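Local atomic coordinates of beta-lactamase II (Erythrobacter litoralis, PDB entry 6V72), a protein that probably hydrolyses beta-lactam antibiotics to substituted beta-amino acids with the help of zinc, as a class B metallo-beta-lactamase of the periplasm. Residues 76-81 / 109-114; 135-140 / 168-173; 210-215 / 233-238. One frame throughout, in Å; residues are numbered along the deposited sequence.

Overall arrangement
The three contacts follow one another along the chain, each closing before the next opens. Contact 1 joins helix 71-84 to the end of helix 105-110, where the chain turns toward strand 114-117 of the nine-strand sheet. Contact 2 bridges that sheet and the four-strand sheet, between strand 135-139 and the residues leading into strand 171-174. Contact 3 packs helix 205-215 against helix 233-243. Centres of contacts 1 and 2 lie about 21 Å apart and those of 2 and 3 about 17 Å; each pair touches, through Ala114 with Asn135 and Thr171 with Phe212. Contacts 1 and 3, with centres about 31 Å apart, flank the chain's centre, so the series spans the metallo-beta-lactamase fold from one helical layer to the other.

Contact 1 of 3, residues 76-81 / 109-114; sequences QIVAWA and HGANIA
Helix 71-84 of the metallo-beta-lactamase fold meets the turn that follows helix 105-110, and Val78 carries the helix's side of the contact with both of its methyls. CG2 of Val78 meets CD1 of Ile113 tip to tip at 3.8 Å, while CG1 of Val78 lies 4.2 Å from CB of Ala111, a looser touch. The valine splits its two branches between these partners because CG1 stands anti to the backbone N (chi1 172°), leaving CG2 beside that nitrogen. From the other side, Ile113 has CG1 anti to the carbonyl carbon, which carries CD1 across to the valine.

The turn that presents Ala111 and Ile113 is a Schellman motif. Asn112, with positive phi, is its C-prime residue; its N bonds to His109 O at 2.9 Å, and Ile113 N returns to the O of Leu108. Beyond the turn the chain enters strand 114-117, where Ala114 pairs with Ala92 and His109 NE2 bonds to Thr115 OG1. Ile113 also rests on Val89 and Ala92 of strand 89-93, and Ala81, about one turn on from Val78, touches Val89 as well.

With no hydrogen bond or charge pair crossing between 76-81 and 109-114, the join is purely apolar and small, 86 Å² in all. Three methyl-bearing side chains hold it by van der Waals contact, and Ile113 carries it on to the sheet, whereas Val78 and Ala111 remain partly exposed.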
loop_
_atom_site.group_PDB
_atom_site.type_symbol
_atom_site.label_atom_id
_atom_site.label_comp_id
_atom_site.label_asym_id
_atom_site.label_seq_id
_atom_site.Cartn_x
_atom_site.Cartn_y
_atom_site.Cartn_z
ATOM N N GLN A 76 -29.890 1.629 0.692
ATOM C CA GLN A 76 -30.352 2.138 -0.596
ATOM C C GLN A 76 -30.266 1.078 -1.682
ATOM O O GLN A 76 -31.142 1.013 -2.547
ATOM C CB GLN A 76 -29.573 3.394 -0.983
ATOM C CG GLN A 76 -29.951 4.554 -0.074
ATOM C CD GLN A 76 -29.223 5.845 -0.370
ATOM O OE1 GLN A 76 -28.137 5.847 -0.939
ATOM N NE2 GLN A 76 -29.834 6.969 0.033
ATOM N N ILE A 77 -29.228 0.226 -1.659
ATOM C CA ILE A 77 -29.166 -0.864 -2.633
ATOM C C ILE A 77 -30.352 -1.796 -2.455
ATOM O O ILE A 77 -31.003 -2.198 -3.428
ATOM C CB ILE A 77 -27.836 -1.633 -2.511
ATOM C CG1 ILE A 77 -26.651 -0.723 -2.779
ATOM C CG2 ILE A 77 -27.801 -2.788 -3.502
ATOM C CD1 ILE A 77 -25.309 -1.359 -2.375
ATOM N N VAL A 78 -30.655 -2.149 -1.201
ATOM C CA VAL A 78 -31.776 -3.038 -0.920
ATOM C C VAL A 78 -33.080 -2.407 -1.396
ATOM O O VAL A 78 -33.950 -3.083 -1.962
ATOM C CB VAL A 78 -31.797 -3.376 0.586
ATOM C CG1 VAL A 78 -33.063 -4.146 0.960
ATOM C CG2 VAL A 78 -30.545 -4.205 0.952
ATOM N N ALA A 79 -33.227 -1.098 -1.183
ATOM C CA ALA A 79 -34.448 -0.414 -1.609
ATOM C C ALA A 79 -34.545 -0.338 -3.126
ATOM O O ALA A 79 -35.638 -0.430 -3.681
ATOM C CB ALA A 79 -34.510 0.988 -0.999
ATOM N N TRP A 80 -33.422 -0.157 -3.817
ATOM C CA TRP A 80 -33.472 -0.134 -5.271
ATOM C C TRP A 80 -33.952 -1.473 -5.819
ATOM O O TRP A 80 -34.773 -1.521 -6.744
ATOM C CB TRP A 80 -32.095 0.223 -5.826
ATOM C CG TRP A 80 -32.109 0.722 -7.247
ATOM C CD1 TRP A 80 -32.629 1.899 -7.708
ATOM C CD2 TRP A 80 -31.563 0.051 -8.385
ATOM N NE1 TRP A 80 -32.437 1.998 -9.065
ATOM C CE2 TRP A 80 -31.783 0.880 -9.507
ATOM C CE3 TRP A 80 -30.898 -1.168 -8.564
ATOM C CZ2 TRP A 80 -31.369 0.529 -10.789
ATOM C CZ3 TRP A 80 -30.484 -1.516 -9.837
ATOM C CH2 TRP A 80 -30.717 -0.671 -10.932
ATOM N N ALA A 81 -33.479 -2.580 -5.236
ATOM C CA ALA A 81 -33.925 -3.886 -5.697
ATOM C C ALA A 81 -35.407 -4.085 -5.431
ATOM O O ALA A 81 -36.132 -4.588 -6.292
ATOM C CB ALA A 81 -33.117 -4.992 -5.012
ATOM N N HIS A 109 -28.989 -7.730 7.656
ATOM C CA HIS A 109 -29.743 -8.533 8.607
ATOM C C HIS A 109 -31.029 -7.846 9.031
ATOM O O HIS A 109 -32.046 -8.518 9.229
ATOM C CB HIS A 109 -28.868 -8.851 9.796
ATOM C CG HIS A 109 -27.759 -9.787 9.446
ATOM N ND1 HIS A 109 -26.679 -9.997 10.265
ATOM C CD2 HIS A 109 -27.563 -10.564 8.349
ATOM C CE1 HIS A 109 -25.878 -10.888 9.716
ATOM N NE2 HIS A 109 -26.387 -11.245 8.546
ATOM N N GLY A 110 -31.012 -6.517 9.132
ATOM C CA GLY A 110 -32.251 -5.809 9.392
ATOM C C GLY A 110 -33.289 -6.043 8.313
ATOM O O GLY A 110 -34.493 -5.987 8.581
ATOM N N ALA A 111 -32.843 -6.300 7.083
ATOM C CA ALA A 111 -33.719 -6.608 5.964
ATOM C C ALA A 111 -33.983 -8.103 5.808
ATOM O O ALA A 111 -34.544 -8.514 4.785
ATOM C CB ALA A 111 -33.132 -6.051 4.662
ATOM N N ASN A 112 -33.574 -8.919 6.786
ATOM C CA ASN A 112 -33.813 -10.367 6.775
ATOM C C ASN A 112 -33.196 -11.035 5.556
ATOM O O ASN A 112 -33.755 -11.980 5.003
ATOM C CB ASN A 112 -35.307 -10.687 6.844
ATOM C CG ASN A 112 -35.846 -10.649 8.257
ATOM O OD1 ASN A 112 -35.175 -10.185 9.179
ATOM N ND2 ASN A 112 -37.067 -11.148 8.436
ATOM N N ILE A 113 -32.051 -10.536 5.118
ATOM C CA ILE A 113 -31.355 -11.115 3.979
ATOM C C ILE A 113 -30.371 -12.171 4.463
ATOM O O ILE A 113 -29.583 -11.922 5.376
ATOM C CB ILE A 113 -30.636 -10.023 3.176
ATOM C CG1 ILE A 113 -31.676 -9.091 2.547
ATOM C CG2 ILE A 113 -29.744 -10.641 2.099
ATOM C CD1 ILE A 113 -31.088 -7.773 2.031
ATOM N N ALA A 114 -30.422 -13.357 3.838
ATOM C CA ALA A 114 -29.502 -14.444 4.149
ATOM C C ALA A 114 -28.114 -14.103 3.625
ATOM O O ALA A 114 -27.922 -13.974 2.416
ATOM C CB ALA A 114 -29.983 -15.745 3.508
#

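Contact 2 of 3, residues 135-140 / 168-173; sequences NAITFD and DNITVG
The backbones of 135-140 and 168-173 stay well apart, 10.3 Å between the CA atoms of Ile137 and Ile170 at their nearest, so side chains alone span the gap and no hydrogen bond crosses it. Ile170 serves both partners, one with each branch. Its CD1 meets CD1 of Ile137 tip to tip at 3.6 Å, a close methyl pair. Its CG2 sits 3.7 Å from CZ of Phe139 and 3.8 Å from CE2 of Phe139, reaching the far end of the ring obliquely. This division follows from the isoleucine's first torsion (chi1 64°), which sets CG1 between the backbone N and the carbonyl carbon and turns CG2 beside the N. Within 135-140, CG2 of Ile137 rides over the centre of the Phe139 ring, 3.4 Å above its plane, a CH-pi type of packing that backs one face of the phenyl.

Ile137 lies between strands 114-117 and 145-146, bonded through its backbone to Ala117. Ile170, whose backbone bonds to Thr95, has its side chain about 7 Å from that of His96, which binds zinc in this protein, although no zinc is bound to this chain in the model. The contact thus packs between the nine-strand sheet, where Ala145 of strand 145-146 borders it, and the four-strand sheet, where Leu158 of strand 157-159 does.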
loop_
_atom_site.group_PDB
_atom_site.type_symbol
_atom_site.label_atom_id
_atom_site.label_comp_id
_atom_site.label_asym_id
_atom_site.label_seq_id
_atom_site.Cartn_x
_atom_site.Cartn_y
_atom_site.Cartn_z
ATOM N N ASN A 135 -24.293 -17.355 7.347
ATOM C CA ASN A 135 -24.099 -18.655 6.731
ATOM C C ASN A 135 -22.667 -18.797 6.239
ATOM O O ASN A 135 -22.142 -17.903 5.573
ATOM C CB ASN A 135 -25.065 -18.823 5.568
ATOM C CG ASN A 135 -26.499 -18.701 6.006
ATOM O OD1 ASN A 135 -27.033 -19.608 6.648
ATOM N ND2 ASN A 135 -27.133 -17.588 5.656
ATOM N N ALA A 136 -22.058 -19.933 6.536
ATOM C CA ALA A 136 -20.703 -20.239 6.101
ATOM C C ALA A 136 -20.735 -21.069 4.822
ATOM O O ALA A 136 -21.348 -22.144 4.790
ATOM C CB ALA A 136 -19.971 -21.018 7.191
ATOM N N ILE A 137 -20.031 -20.589 3.790
ATOM C CA ILE A 137 -19.957 -21.321 2.525
ATOM C C ILE A 137 -19.199 -22.627 2.720
ATOM O O ILE A 137 -18.146 -22.668 3.373
ATOM C CB ILE A 137 -19.268 -20.451 1.461
ATOM C CG1 ILE A 137 -20.036 -19.151 1.218
ATOM C CG2 ILE A 137 -19.044 -21.222 0.155
ATOM C CD1 ILE A 137 -19.172 -18.066 0.496
ATOM N N THR A 138 -19.711 -23.696 2.122
ATOM C CA THR A 138 -18.950 -24.937 2.001
ATOM C C THR A 138 -18.164 -24.899 0.697
ATOM O O THR A 138 -18.759 -24.874 -0.389
ATOM C CB THR A 138 -19.861 -26.164 2.044
ATOM O OG1 THR A 138 -20.826 -26.085 0.981
ATOM C CG2 THR A 138 -20.587 -26.217 3.364
ATOM N N PHE A 139 -16.828 -24.929 0.804
ATOM C CA PHE A 139 -15.951 -24.942 -0.359
ATOM C C PHE A 139 -15.341 -26.327 -0.509
ATOM O O PHE A 139 -14.914 -26.936 0.478
ATOM C CB PHE A 139 -14.822 -23.916 -0.236
ATOM C CG PHE A 139 -15.242 -22.500 -0.534
ATOM C CD1 PHE A 139 -15.613 -22.135 -1.815
ATOM C CD2 PHE A 139 -15.275 -21.537 0.471
ATOM C CE1 PHE A 139 -16.000 -20.847 -2.116
ATOM C CE2 PHE A 139 -15.661 -20.222 0.187
ATOM C CZ PHE A 139 -16.023 -19.870 -1.118
ATOM N N ASP A 140 -15.312 -26.826 -1.742
ATOM C CA ASP A 140 -14.605 -28.078 -1.953
ATOM C C ASP A 140 -13.103 -27.816 -2.062
ATOM O O ASP A 140 -12.634 -26.675 -2.033
ATOM C CB ASP A 140 -15.187 -28.868 -3.150
ATOM C CG ASP A 140 -14.819 -28.323 -4.529
ATOM O OD1 ASP A 140 -13.832 -27.585 -4.697
ATOM O OD2 ASP A 140 -15.550 -28.701 -5.489
ATOM N N ASP A 168 -8.794 -15.119 3.557
ATOM C CA ASP A 168 -10.032 -15.802 3.222
ATOM C C ASP A 168 -10.815 -15.088 2.119
ATOM O O ASP A 168 -12.012 -15.350 1.950
ATOM C CB ASP A 168 -10.873 -15.968 4.486
ATOM C CG ASP A 168 -10.094 -16.666 5.635
ATOM O OD1 ASP A 168 -9.474 -17.743 5.410
ATOM O OD2 ASP A 168 -10.085 -16.123 6.764
ATOM N N ASN A 169 -10.168 -14.220 1.337
ATOM C CA ASN A 169 -10.888 -13.549 0.254
ATOM C C ASN A 169 -11.447 -14.547 -0.755
ATOM O O ASN A 169 -10.815 -15.559 -1.064
ATOM C CB ASN A 169 -9.986 -12.500 -0.442
ATOM C CG ASN A 169 -8.608 -13.012 -0.883
ATOM O OD1 ASN A 169 -8.389 -14.208 -1.116
ATOM N ND2 ASN A 169 -7.698 -12.081 -1.047
ATOM N N ILE A 170 -12.663 -14.274 -1.251
ATOM C CA ILE A 170 -13.268 -15.121 -2.275
ATOM C C ILE A 170 -13.639 -14.285 -3.499
ATOM O O ILE A 170 -13.575 -13.059 -3.496
ATOM C CB ILE A 170 -14.488 -15.909 -1.753
ATOM C CG1 ILE A 170 -15.619 -14.951 -1.349
ATOM C CG2 ILE A 170 -14.077 -16.823 -0.577
ATOM C CD1 ILE A 170 -16.936 -15.695 -0.976
ATOM N N THR A 171 -14.002 -14.987 -4.572
ATOM C CA THR A 171 -14.338 -14.370 -5.851
ATOM C C THR A 171 -15.625 -14.993 -6.374
ATOM O O THR A 171 -16.044 -16.068 -5.927
ATOM C CB THR A 171 -13.215 -14.560 -6.876
ATOM O OG1 THR A 171 -13.056 -15.960 -7.150
ATOM C CG2 THR A 171 -11.891 -13.989 -6.347
ATOM N N VAL A 172 -16.280 -14.308 -7.319
ATOM C CA VAL A 172 -17.492 -14.849 -7.927
ATOM C C VAL A 172 -17.443 -14.633 -9.431
ATOM O O VAL A 172 -16.808 -13.702 -9.931
ATOM C CB VAL A 172 -18.778 -14.242 -7.315
ATOM C CG1 VAL A 172 -18.796 -14.432 -5.799
ATOM C CG2 VAL A 172 -18.864 -12.768 -7.666
ATOM N N GLY A 173 -18.121 -15.506 -10.164
ATOM C CA GLY A 173 -18.152 -15.387 -11.602
ATOM C C GLY A 173 -19.533 -15.700 -12.139
ATOM O O GLY A 173 -20.342 -16.380 -11.498
#

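Contact 3 of 3, residues 210-215 / 233-238; sequences RNFAAA and KAIERT
Phe212 carries its ring toward helix 233-243 with CG anti to the backbone N (chi1 170°), and Ile235 comes to meet it with CG1 anti to its own carbonyl carbon (chi1 -61°). The two side chains cross at about a right angle. CE2 of Phe212 is the ring atom that does the touching, 3.9 Å from CD1 of Ile235 and 4.0 Å from CG1 of Ile235, with the methyl approaching obliquely. The second branch of the isoleucine works separately: CG2 of Ile235 rests against CB of Ala213 at 3.8 Å. At this small residue the helices draw together, the CA atoms of Ala213 and Ile235 standing 7.0 Å apart. Ile235 therefore covers two consecutive residues of helix 205-215.

Thr238, about one turn on from Ile235, is tied into its own helix: OG1 gives its proton to Ala234 O at 2.7 Å and also bonds to Lys187 N. The carbonyl oxygen of Ala234 accepts from Thr238 N as well, at 3.0 Å, and the two donors arrive from opposite faces of its plane. At the edge of the apolar seam, Arg210 makes a salt bridge to Glu243, a calcium ligand and the last residue of helix 233-243.

This is plain helix-to-helix packing, two helices flanking the four-strand sheet as in the alpha-beta/beta-alpha sandwich of the metallo-beta-lactamase superfamily, with Phe212 buried against Ile186 and Ala213 lying nearer the surface.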
loop_
_atom_site.group_PDB
_atom_site.type_symbol
_atom_site.label_atom_id
_atom_site.label_comp_id
_atom_site.label_asym_id
_atom_site.label_seq_id
_atom_site.Cartn_x
_atom_site.Cartn_y
_atom_site.Cartn_z
ATOM N N ARG A 210 -3.369 -16.649 -10.017
ATOM C CA ARG A 210 -3.376 -17.625 -11.101
ATOM C C ARG A 210 -4.570 -18.553 -10.985
ATOM O O ARG A 210 -5.149 -18.962 -12.001
ATOM C CB ARG A 210 -2.097 -18.458 -11.089
ATOM C CG ARG A 210 -0.808 -17.672 -11.340
ATOM C CD ARG A 210 0.377 -18.645 -11.499
ATOM N NE ARG A 210 1.623 -17.884 -11.510
ATOM C CZ ARG A 210 2.444 -17.755 -10.472
ATOM N NH1 ARG A 210 2.210 -18.414 -9.338
ATOM N NH2 ARG A 210 3.513 -16.973 -10.575
ATOM N N ASN A 211 -4.914 -18.949 -9.751
ATOM C CA ASN A 211 -6.056 -19.837 -9.537
ATOM C C ASN A 211 -7.356 -19.175 -9.989
ATOM O O ASN A 211 -8.184 -19.801 -10.649
ATOM C CB ASN A 211 -6.142 -20.213 -8.060
ATOM C CG ASN A 211 -5.000 -21.129 -7.619
ATOM O OD1 ASN A 211 -4.337 -21.769 -8.446
ATOM N ND2 ASN A 211 -4.793 -21.217 -6.318
ATOM N N PHE A 212 -7.546 -17.904 -9.622
ATOM C CA PHE A 212 -8.714 -17.141 -10.081
ATOM C C PHE A 212 -8.772 -17.077 -11.603
ATOM O O PHE A 212 -9.834 -17.292 -12.206
ATOM C CB PHE A 212 -8.667 -15.729 -9.476
ATOM C CG PHE A 212 -9.680 -14.764 -10.048
ATOM C CD1 PHE A 212 -11.022 -14.859 -9.714
ATOM C CD2 PHE A 212 -9.280 -13.743 -10.897
ATOM C CE1 PHE A 212 -11.952 -13.947 -10.228
ATOM C CE2 PHE A 212 -10.199 -12.827 -11.415
ATOM C CZ PHE A 212 -11.540 -12.936 -11.078
ATOM N N ALA A 213 -7.637 -16.761 -12.239
ATOM C CA ALA A 213 -7.606 -16.664 -13.700
ATOM C C ALA A 213 -7.995 -17.986 -14.350
ATOM O O ALA A 213 -8.672 -18.001 -15.386
ATOM C CB ALA A 213 -6.215 -16.234 -14.163
ATOM N N ALA A 214 -7.583 -19.109 -13.751
ATOM C CA ALA A 214 -7.893 -20.423 -14.305
ATOM C C ALA A 214 -9.308 -20.872 -13.985
ATOM O O ALA A 214 -9.877 -21.679 -14.730
ATOM C CB ALA A 214 -6.903 -21.463 -13.769
ATOM N N ALA A 215 -9.867 -20.391 -12.874
ATOM C CA ALA A 215 -11.239 -20.717 -12.510
ATOM C C ALA A 215 -12.230 -20.085 -13.473
ATOM O O ALA A 215 -13.289 -20.664 -13.763
ATOM C CB ALA A 215 -11.519 -20.238 -11.082
ATOM N N LYS A 233 -6.424 -7.594 -18.618
ATOM C CA LYS A 233 -5.209 -6.904 -18.196
ATOM C C LYS A 233 -5.181 -6.670 -16.689
ATOM O O LYS A 233 -4.102 -6.647 -16.092
ATOM C CB LYS A 233 -5.050 -5.574 -18.935
ATOM C CG LYS A 233 -3.635 -4.997 -18.779
ATOM C CD LYS A 233 -3.510 -3.574 -19.287
ATOM C CE LYS A 233 -2.051 -3.232 -19.563
ATOM N NZ LYS A 233 -1.904 -1.899 -20.207
ATOM N N ALA A 234 -6.347 -6.516 -16.046
ATOM C CA ALA A 234 -6.363 -6.371 -14.593
ATOM C C ALA A 234 -5.782 -7.603 -13.913
ATOM O O ALA A 234 -5.047 -7.485 -12.923
ATOM C CB ALA A 234 -7.798 -6.131 -14.098
ATOM N N ILE A 235 -6.091 -8.795 -14.436
ATOM C CA ILE A 235 -5.503 -10.016 -13.890
ATOM C C ILE A 235 -4.007 -10.043 -14.153
ATOM O O ILE A 235 -3.208 -10.381 -13.268
ATOM C CB ILE A 235 -6.181 -11.257 -14.493
ATOM C CG1 ILE A 235 -7.674 -11.285 -14.169
ATOM C CG2 ILE A 235 -5.512 -12.520 -14.000
ATOM C CD1 ILE A 235 -8.391 -12.452 -14.871
ATOM N N GLU A 236 -3.608 -9.707 -15.384
ATOM C CA GLU A 236 -2.196 -9.753 -15.762
ATOM C C GLU A 236 -1.360 -8.825 -14.894
ATOM O O GLU A 236 -0.284 -9.209 -14.413
ATOM C CB GLU A 236 -2.040 -9.382 -17.236
ATOM C CG GLU A 236 -0.592 -9.327 -17.707
ATOM C CD GLU A 236 -0.439 -8.688 -19.082
ATOM O OE1 GLU A 236 -1.012 -9.220 -20.058
ATOM O OE2 GLU A 236 0.251 -7.644 -19.183
ATOM N N ARG A 237 -1.834 -7.591 -14.693
ATOM C CA ARG A 237 -1.081 -6.652 -13.880
ATOM C C ARG A 237 -1.070 -7.077 -12.425
ATOM O O ARG A 237 -0.028 -7.005 -11.775
ATOM C CB ARG A 237 -1.642 -5.234 -14.020
ATOM C CG ARG A 237 -0.982 -4.205 -13.117
ATOM C CD ARG A 237 0.515 -4.038 -13.381
ATOM N NE ARG A 237 0.838 -3.763 -14.778
ATOM C CZ ARG A 237 0.866 -2.542 -15.317
ATOM N NH1 ARG A 237 1.181 -2.381 -16.608
ATOM N NH2 ARG A 237 0.569 -1.473 -14.573
ATOM N N THR A 238 -2.225 -7.490 -11.883
ATOM C CA THR A 238 -2.246 -7.937 -10.495
ATOM C C THR A 238 -1.266 -9.085 -10.273
ATOM O O THR A 238 -0.528 -9.094 -9.283
ATOM C CB THR A 238 -3.662 -8.352 -10.082
ATOM O OG1 THR A 238 -4.539 -7.227 -10.272
ATOM C CG2 THR A 238 -3.667 -8.810 -8.598
#